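Local structure of Beta/alpha-amylase (Paenibacillus polymyxa, 3VOC) at residues Trp98-Phe110 / Ala121-Tyr133. The protein hydrolyses alpha-1,4-glucosidic linkages in starch, this chain being its family 14 beta-amylase domain, which releases maltose from non-reducing chain ends. Numbering follows the deposited sequence.
With CA (calcium ion), chain B.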
ATOM      1  N   TRP A  98     -12.274   9.521 -16.825  1.00 18.43           N
ATOM      2  CA  TRP A  98     -13.612  10.104 -16.624  1.00 17.82           C
ATOM      3  C   TRP A  98     -13.869  10.520 -15.171  1.00 18.12           C
ATOM      4  O   TRP A  98     -14.809  11.292 -14.888  1.00 17.95           O
ATOM      5  CB  TRP A  98     -14.710   9.144 -17.111  1.00 18.12           C
ATOM      6  CG  TRP A  98     -14.530   7.752 -16.575  1.00 17.35           C
ATOM      7  CD1 TRP A  98     -13.948   6.696 -17.216  1.00 18.70           C
ATOM      8  CD2 TRP A  98     -14.895   7.287 -15.281  1.00 17.98           C
ATOM      9  NE1 TRP A  98     -13.947   5.583 -16.399  1.00 18.48           N
ATOM     10  CE2 TRP A  98     -14.522   5.925 -15.203  1.00 18.37           C
ATOM     11  CE3 TRP A  98     -15.531   7.876 -14.183  1.00 17.11           C
ATOM     12  CZ2 TRP A  98     -14.741   5.155 -14.061  1.00 17.90           C
ATOM     13  CZ3 TRP A  98     -15.743   7.106 -13.043  1.00 17.32           C
ATOM     14  CH2 TRP A  98     -15.348   5.762 -12.994  1.00 17.14           C
ATOM     15  N   LEU A  99     -13.055  10.010 -14.239  1.00 17.22           N
ATOM     16  CA  LEU A  99     -13.210  10.364 -12.819  1.00 17.41           C
ATOM     17  C   LEU A  99     -13.170  11.875 -12.594  1.00 17.77           C
ATOM     18  O   LEU A  99     -13.885  12.398 -11.742  1.00 18.45           O
ATOM     19  CB  LEU A  99     -12.157   9.669 -11.938  1.00 16.73           C
ATOM     20  CG  LEU A  99     -12.435   8.195 -11.607  1.00 15.69           C
ATOM     21  CD1 LEU A  99     -11.153   7.472 -11.181  1.00 15.90           C
ATOM     22  CD2 LEU A  99     -13.508   8.057 -10.505  1.00 15.62           C
ATOM     23  N   SER A 100     -12.351  12.554 -13.390  1.00 18.21           N
ATOM     24  CA  SER A 100     -12.161  14.003 -13.313  1.00 19.06           C
ATOM     25  C   SER A 100     -13.456  14.776 -13.541  1.00 18.73           C
ATOM     26  O   SER A 100     -13.583  15.922 -13.115  1.00 18.47           O
ATOM     27  CB  SER A 100     -11.114  14.441 -14.343  1.00 18.99           C
ATOM     28  OG  SER A 100     -11.609  14.237 -15.668  1.00 22.11           O
ATOM     29  N   SER A 101     -14.406  14.155 -14.233  1.00 19.02           N
ATOM     30  CA  SER A 101     -15.665  14.813 -14.538  1.00 19.91           C
ATOM     31  C   SER A 101     -16.751  14.461 -13.506  1.00 20.16           C
ATOM     32  O   SER A 101     -17.894  14.899 -13.628  1.00 20.34           O
ATOM     33  CB  SER A 101     -16.103  14.489 -15.973  1.00 19.95           C
ATOM     34  OG  SER A 101     -16.566  13.157 -16.074  1.00 21.90           O
ATOM     35  N   LYS A 102     -16.378  13.704 -12.467  1.00 20.39           N
ATOM     36  CA  LYS A 102     -17.347  13.219 -11.467  1.00 20.47           C
ATOM     37  C   LYS A 102     -17.281  13.902 -10.088  1.00 19.70           C
ATOM     38  O   LYS A 102     -18.173  13.722  -9.259  1.00 19.04           O
ATOM     39  CB  LYS A 102     -17.235  11.690 -11.308  1.00 20.82           C
ATOM     40  CG  LYS A 102     -17.618  10.901 -12.558  1.00 23.90           C
ATOM     41  CD  LYS A 102     -19.104  11.026 -12.883  1.00 29.23           C
ATOM     42  CE  LYS A 102     -19.562   9.996 -13.913  1.00 34.00           C
ATOM     43  NZ  LYS A 102     -19.397  10.492 -15.322  1.00 36.75           N
ATOM     44  N   GLY A 103     -16.226  14.673  -9.832  1.00 19.19           N
ATOM     45  CA  GLY A 103     -16.082  15.356  -8.542  1.00 18.44           C
ATOM     46  C   GLY A 103     -15.035  16.440  -8.668  1.00 18.27           C
ATOM     47  O   GLY A 103     -14.321  16.493  -9.679  1.00 17.06           O
ATOM     48  N   SER A 104     -14.920  17.302  -7.656  1.00 18.11           N
ATOM     49  CA  SER A 104     -13.972  18.409  -7.749  1.00 18.34           C
ATOM     50  C   SER A 104     -12.561  17.879  -7.539  1.00 18.09           C
ATOM     51  O   SER A 104     -12.356  16.983  -6.707  1.00 18.08           O
ATOM     52  CB  SER A 104     -14.296  19.530  -6.747  1.00 19.02           C
ATOM     53  OG  SER A 104     -13.728  19.299  -5.489  1.00 21.90           O
ATOM     54  N   ALA A 105     -11.602  18.422  -8.288  1.00 17.28           N
ATOM     55  CA  ALA A 105     -10.208  17.980  -8.176  1.00 16.78           C
ATOM     56  C   ALA A 105      -9.750  18.108  -6.726  1.00 16.78           C
ATOM     57  O   ALA A 105      -9.081  17.213  -6.210  1.00 16.90           O
ATOM     58  CB  ALA A 105      -9.297  18.776  -9.093  1.00 16.42           C
ATOM     59  N   ASP A 106     -10.113  19.216  -6.084  1.00 16.09           N
ATOM     60  CA  ASP A 106      -9.724  19.480  -4.691  1.00 16.50           C
ATOM     61  C   ASP A 106     -10.190  18.369  -3.717  1.00 16.38           C
ATOM     62  O   ASP A 106      -9.456  17.980  -2.816  1.00 16.48           O
ATOM     63  CB  ASP A 106     -10.252  20.849  -4.229  1.00 16.78           C
ATOM     64  CG  ASP A 106      -9.806  21.202  -2.812  1.00 17.76           C
ATOM     65  OD1 ASP A 106      -8.744  21.841  -2.667  1.00 16.58           O
ATOM     66  OD2 ASP A 106     -10.503  20.814  -1.843  1.00 18.94           O
ATOM     67  N   GLU A 107     -11.405  17.869  -3.906  1.00 16.01           N
ATOM     68  CA  GLU A 107     -11.932  16.824  -3.044  1.00 16.96           C
ATOM     69  C   GLU A 107     -11.325  15.452  -3.371  1.00 16.51           C
ATOM     70  O   GLU A 107     -11.277  14.570  -2.504  1.00 16.49           O
ATOM     71  CB  GLU A 107     -13.449  16.723  -3.219  1.00 17.01           C
ATOM     72  CG  GLU A 107     -14.227  17.885  -2.607  1.00 20.70           C
ATOM     73  CD  GLU A 107     -15.722  17.750  -2.836  1.00 25.09           C
ATOM     74  OE1 GLU A 107     -16.200  16.594  -2.957  1.00 21.64           O
ATOM     75  OE2 GLU A 107     -16.402  18.806  -2.908  1.00 27.55           O
ATOM     76  N   MET A 108     -10.897  15.275  -4.621  1.00 16.19           N
ATOM     77  CA  MET A 108     -10.421  13.973  -5.111  0.55 16.44           C
ATOM     78  C   MET A 108      -8.926  13.770  -5.001  1.00 16.86           C
ATOM     79  O   MET A 108      -8.443  12.639  -5.069  1.00 16.57           O
ATOM     80  CB  MET A 108     -10.798  13.799  -6.575  0.55 16.39           C
ATOM     81  CG  MET A 108     -12.285  13.858  -6.830  0.55 15.32           C
ATOM     82  SD  MET A 108     -12.577  14.008  -8.598  0.55 15.86           S
ATOM     83  CE  MET A 108     -11.744  12.524  -9.196  0.55 10.43           C
ATOM     84  N   GLN A 109      -8.186  14.859  -4.856  1.00 16.63           N
ATOM     85  CA  GLN A 109      -6.745  14.740  -4.886  1.00 17.18           C
ATOM     86  C   GLN A 109      -6.080  15.028  -3.555  1.00 16.83           C
ATOM     87  O   GLN A 109      -6.760  15.248  -2.539  1.00 16.90           O
ATOM     88  CB  GLN A 109      -6.178  15.621  -6.006  1.00 17.56           C
ATOM     89  CG  GLN A 109      -6.653  15.167  -7.407  1.00 21.05           C
ATOM     90  CD  GLN A 109      -6.152  16.061  -8.522  1.00 24.91           C
ATOM     91  OE1 GLN A 109      -5.713  17.192  -8.282  1.00 27.51           O
ATOM     92  NE2 GLN A 109      -6.217  15.555  -9.760  1.00 26.60           N
ATOM     93  N   PHE A 110      -4.750  15.015  -3.582  1.00 17.11           N
ATOM     94  CA  PHE A 110      -3.916  15.371  -2.438  1.00 17.14           C
ATOM     95  C   PHE A 110      -3.100  16.583  -2.823  1.00 17.24           C
ATOM     96  O   PHE A 110      -2.701  16.721  -3.970  1.00 17.45           O
ATOM     97  CB  PHE A 110      -2.964  14.229  -2.086  1.00 16.68           C
ATOM     98  CG  PHE A 110      -3.657  12.941  -1.695  1.00 16.71           C
ATOM     99  CD1 PHE A 110      -3.979  12.682  -0.363  1.00 17.15           C
ATOM    100  CD2 PHE A 110      -3.947  11.969  -2.659  1.00 17.74           C
ATOM    101  CE1 PHE A 110      -4.609  11.482   0.002  1.00 18.20           C
ATOM    102  CE2 PHE A 110      -4.570  10.763  -2.310  1.00 19.19           C
ATOM    103  CZ  PHE A 110      -4.893  10.514  -0.972  1.00 19.26           C
ATOM    104  N   ALA A 121      -3.885   8.300  -6.314  1.00 15.80           N
ATOM    105  CA  ALA A 121      -5.077   7.548  -5.934  1.00 14.58           C
ATOM    106  C   ALA A 121      -6.115   8.566  -5.512  1.00 15.09           C
ATOM    107  O   ALA A 121      -5.766   9.716  -5.205  1.00 14.82           O
ATOM    108  CB  ALA A 121      -4.763   6.581  -4.784  1.00 13.84           C
ATOM    109  N   LEU A 122      -7.385   8.153  -5.491  1.00 14.09           N
ATOM    110  CA  LEU A 122      -8.451   9.035  -5.013  1.00 14.81           C
ATOM    111  C   LEU A 122      -8.278   9.311  -3.538  1.00 14.98           C
ATOM    112  O   LEU A 122      -7.889   8.420  -2.786  1.00 15.69           O
ATOM    113  CB  LEU A 122      -9.826   8.400  -5.241  1.00 14.19           C
ATOM    114  CG  LEU A 122     -10.236   8.149  -6.691  1.00 13.75           C
ATOM    115  CD1 LEU A 122     -11.600   7.473  -6.709  1.00 12.42           C
ATOM    116  CD2 LEU A 122     -10.287   9.480  -7.434  1.00 14.72           C
ATOM    117  N   SER A 123      -8.555  10.543  -3.118  1.00 15.61           N
ATOM    118  CA  SER A 123      -8.522  10.857  -1.694  1.00 15.72           C
ATOM    119  C   SER A 123      -9.631  10.107  -0.977  1.00 16.47           C
ATOM    120  O   SER A 123     -10.758  10.076  -1.477  1.00 16.67           O
ATOM    121  CB  SER A 123      -8.740  12.359  -1.469  1.00 15.99           C
ATOM    122  OG  SER A 123      -8.817  12.649  -0.079  1.00 16.05           O
ATOM    123  N   PRO A 124      -9.341   9.559   0.220  1.00 16.61           N
ATOM    124  CA  PRO A 124     -10.386   8.991   1.078  1.00 17.79           C
ATOM    125  C   PRO A 124     -11.446  10.023   1.442  1.00 18.12           C
ATOM    126  O   PRO A 124     -12.556   9.658   1.815  1.00 18.50           O
ATOM    127  CB  PRO A 124      -9.634   8.595   2.343  1.00 17.68           C
ATOM    128  CG  PRO A 124      -8.240   8.409   1.930  1.00 17.53           C
ATOM    129  CD  PRO A 124      -8.008   9.426   0.828  1.00 17.50           C
ATOM    130  N   LEU A 125     -11.101  11.300   1.327  1.00 17.98           N
ATOM    131  CA  LEU A 125     -12.040  12.363   1.682  1.00 18.92           C
ATOM    132  C   LEU A 125     -13.127  12.600   0.645  1.00 19.53           C
ATOM    133  O   LEU A 125     -14.098  13.295   0.933  1.00 20.46           O
ATOM    134  CB  LEU A 125     -11.302  13.679   1.954  1.00 18.37           C
ATOM    135  CG  LEU A 125     -10.240  13.633   3.061  1.00 18.93           C
ATOM    136  CD1 LEU A 125      -9.535  14.982   3.109  1.00 18.11           C
ATOM    137  CD2 LEU A 125     -10.820  13.264   4.415  1.00 16.75           C
ATOM    138  N   TRP A 126     -12.962  12.075  -0.566  1.00 19.62           N
ATOM    139  CA  TRP A 126     -13.999  12.255  -1.585  1.00 19.69           C
ATOM    140  C   TRP A 126     -15.181  11.351  -1.278  1.00 20.15           C
ATOM    141  O   TRP A 126     -15.017  10.145  -1.046  1.00 20.14           O
ATOM    142  CB  TRP A 126     -13.470  12.000  -3.001  1.00 18.89           C
ATOM    143  CG  TRP A 126     -14.503  12.226  -4.062  1.00 19.38           C
ATOM    144  CD1 TRP A 126     -15.397  13.274  -4.141  1.00 19.81           C
ATOM    145  CD2 TRP A 126     -14.749  11.408  -5.211  1.00 18.97           C
ATOM    146  NE1 TRP A 126     -16.187  13.141  -5.259  1.00 19.36           N
ATOM    147  CE2 TRP A 126     -15.805  12.012  -5.940  1.00 19.90           C
ATOM    148  CE3 TRP A 126     -14.170  10.230  -5.706  1.00 18.65           C
ATOM    149  CZ2 TRP A 126     -16.306  11.466  -7.125  1.00 19.32           C
ATOM    150  CZ3 TRP A 126     -14.667   9.686  -6.893  1.00 18.06           C
ATOM    151  CH2 TRP A 126     -15.727  10.305  -7.588  1.00 19.21           C
ATOM    152  N   SER A 127     -16.369  11.943  -1.253  1.00 20.84           N
ATOM    153  CA  SER A 127     -17.607  11.194  -1.026  1.00 21.87           C
ATOM    154  C   SER A 127     -17.755  10.010  -1.981  1.00 21.43           C
ATOM    155  O   SER A 127     -18.361   8.992  -1.630  1.00 22.67           O
ATOM    156  CB  SER A 127     -18.831  12.126  -1.139  1.00 22.16           C
ATOM    157  OG  SER A 127     -18.870  12.796  -2.405  1.00 24.72           O
ATOM    158  N   GLY A 128     -17.198  10.131  -3.179  1.00 20.08           N
ATOM    159  CA  GLY A 128     -17.371   9.103  -4.201  1.00 18.99           C
ATOM    160  C   GLY A 128     -16.367   7.958  -4.224  1.00 18.57           C
ATOM    161  O   GLY A 128     -16.553   6.992  -4.972  1.00 18.10           O
ATOM    162  N   THR A 129     -15.300   8.051  -3.423  1.00 17.90           N
ATOM    163  CA  THR A 129     -14.251   7.024  -3.439  1.00 17.18           C
ATOM    164  C   THR A 129     -14.798   5.643  -3.040  1.00 16.96           C
ATOM    165  O   THR A 129     -14.627   4.672  -3.778  1.00 16.18           O
ATOM    166  CB  THR A 129     -13.050   7.417  -2.554  1.00 17.41           C
ATOM    167  OG1 THR A 129     -12.464   8.626  -3.061  1.00 14.90           O
ATOM    168  CG2 THR A 129     -11.977   6.291  -2.557  1.00 17.14           C
ATOM    169  N   GLY A 130     -15.452   5.571  -1.880  1.00 17.34           N
ATOM    170  CA  GLY A 130     -16.032   4.305  -1.379  1.00 16.91           C
ATOM    171  C   GLY A 130     -16.996   3.685  -2.375  1.00 16.76           C
ATOM    172  O   GLY A 130     -16.951   2.474  -2.632  1.00 16.95           O
ATOM    173  N   LYS A 131     -17.847   4.522  -2.956  1.00 16.97           N
ATOM    174  CA  LYS A 131     -18.852   4.073  -3.922  1.00 17.44           C
ATOM    175  C   LYS A 131     -18.160   3.493  -5.146  1.00 16.97           C
ATOM    176  O   LYS A 131     -18.503   2.405  -5.589  1.00 16.35           O
ATOM    177  CB  LYS A 131     -19.780   5.232  -4.338  1.00 18.21           C
ATOM    178  CG  LYS A 131     -20.894   4.804  -5.294  1.00 22.17           C
ATOM    179  CD  LYS A 131     -21.826   5.957  -5.666  1.00 28.01           C
ATOM    180  CE  LYS A 131     -22.960   5.445  -6.551  1.00 30.63           C
ATOM    181  NZ  LYS A 131     -23.634   6.565  -7.264  1.00 33.34           N
ATOM    182  N   GLN A 132     -17.198   4.231  -5.700  1.00 16.48           N
ATOM    183  CA  GLN A 132     -16.439   3.736  -6.857  1.00 16.42           C
ATOM    184  C   GLN A 132     -15.751   2.387  -6.596  1.00 16.44           C
ATOM    185  O   GLN A 132     -15.805   1.500  -7.444  1.00 16.50           O
ATOM    186  CB  GLN A 132     -15.434   4.775  -7.364  1.00 16.81           C
ATOM    187  CG  GLN A 132     -16.078   5.976  -8.081  1.00 17.67           C
ATOM    188  CD  GLN A 132     -16.888   5.595  -9.320  1.00 18.86           C
ATOM    189  OE1 GLN A 132     -16.556   4.649 -10.044  1.00 16.94           O
ATOM    190  NE2 GLN A 132     -17.950   6.352  -9.576  1.00 20.84           N
ATOM    191  N   TYR A 133     -15.130   2.216  -5.427  1.00 15.87           N
ATOM    192  CA  TYR A 133     -14.439   0.953  -5.144  1.00 16.02           C
ATOM    193  C   TYR A 133     -15.450  -0.175  -4.969  1.00 15.97           C
ATOM    194  O   TYR A 133     -15.215  -1.297  -5.389  1.00 15.78           O
ATOM    195  CB  TYR A 133     -13.568   1.051  -3.887  1.00 15.25           C
ATOM    196  CG  TYR A 133     -12.284   1.896  -3.997  1.00 15.98           C
ATOM    197  CD1 TYR A 133     -12.156   2.936  -4.929  1.00 16.59           C
ATOM    198  CD2 TYR A 133     -11.230   1.683  -3.117  1.00 15.68           C
ATOM    199  CE1 TYR A 133     -10.984   3.707  -4.988  1.00 16.79           C
ATOM    200  CE2 TYR A 133     -10.058   2.450  -3.169  1.00 15.63           C
ATOM    201  CZ  TYR A 133      -9.955   3.467  -4.097  1.00 16.26           C
ATOM    202  OH  TYR A 133      -8.814   4.233  -4.130  1.00 16.98           O
TER
HETATM  203 CA    CA B 501     -17.723   3.007 -11.210  1.00 17.47          CA
HETATM  204  O   HOH W   1      -6.747  11.691  -7.107  1.00 16.12           O
HETATM  205  O   HOH W   2      -7.068  14.642   0.132  1.00 16.45           O
HETATM  206  O   HOH W   3     -16.267   1.493 -10.177  1.00 14.99           O
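In the long excursion between the third and fourth strands of the TIM barrel, residues 98-110 pack on residues 121-126, the turn that leads into helix 127-144, and reach Gln132 in its first turns. Trp126 against Met108 forms the centre. Met108 runs alongside the indole. Its CG lies over the five-membered ring, 3.9 Å from the centroid. In the conformer described, one of two, SD stands above the six-membered ring in a more distant Met-aromatic contact. There a bend at chi3 (58°) turns CE toward Leu122, where it meets CD2 at 3.8 Å. The opposite indole face carries Gly128 N. Lys102 O and Glu107 OE1 lie at the ring edge, with OE1 3.6 Å from Trp126 CD1. Leu99 CD2 touches both Trp126 CZ3 and Gln132 CG.

One direct hydrogen bond joins the backbones: Ser123 N donates to Met108 O at 2.9 Å. Water 1 donates to both Met108 O and Ala121 O. Ser123 OG accepts from Leu125 N in an ST turn, and water 2 links OG to Gln109 O. Phe110 sets one ring face against Ser123 CB and its edge against Ala121 O, 3.3 Å from CE2.

With an alanine in place of Trp126, Met108 and Leu99 would probably lose their shared partner, and a gap would open beside Lys102, Gly103 and Glu107.

Gln132 OE1 binds calcium at 2.3 Å, alongside Glu48, Asp52, Asn53 and Glu135. The Trp98 ring edge meets this amide, CH2 lying 3.4 Å from OE1. Trp98 also touches Asp52 and donates from NE1 to Glu48 O. Together with the calcium bond, Trp98 and Leu99 probably limit how far the Gln132 amide can turn.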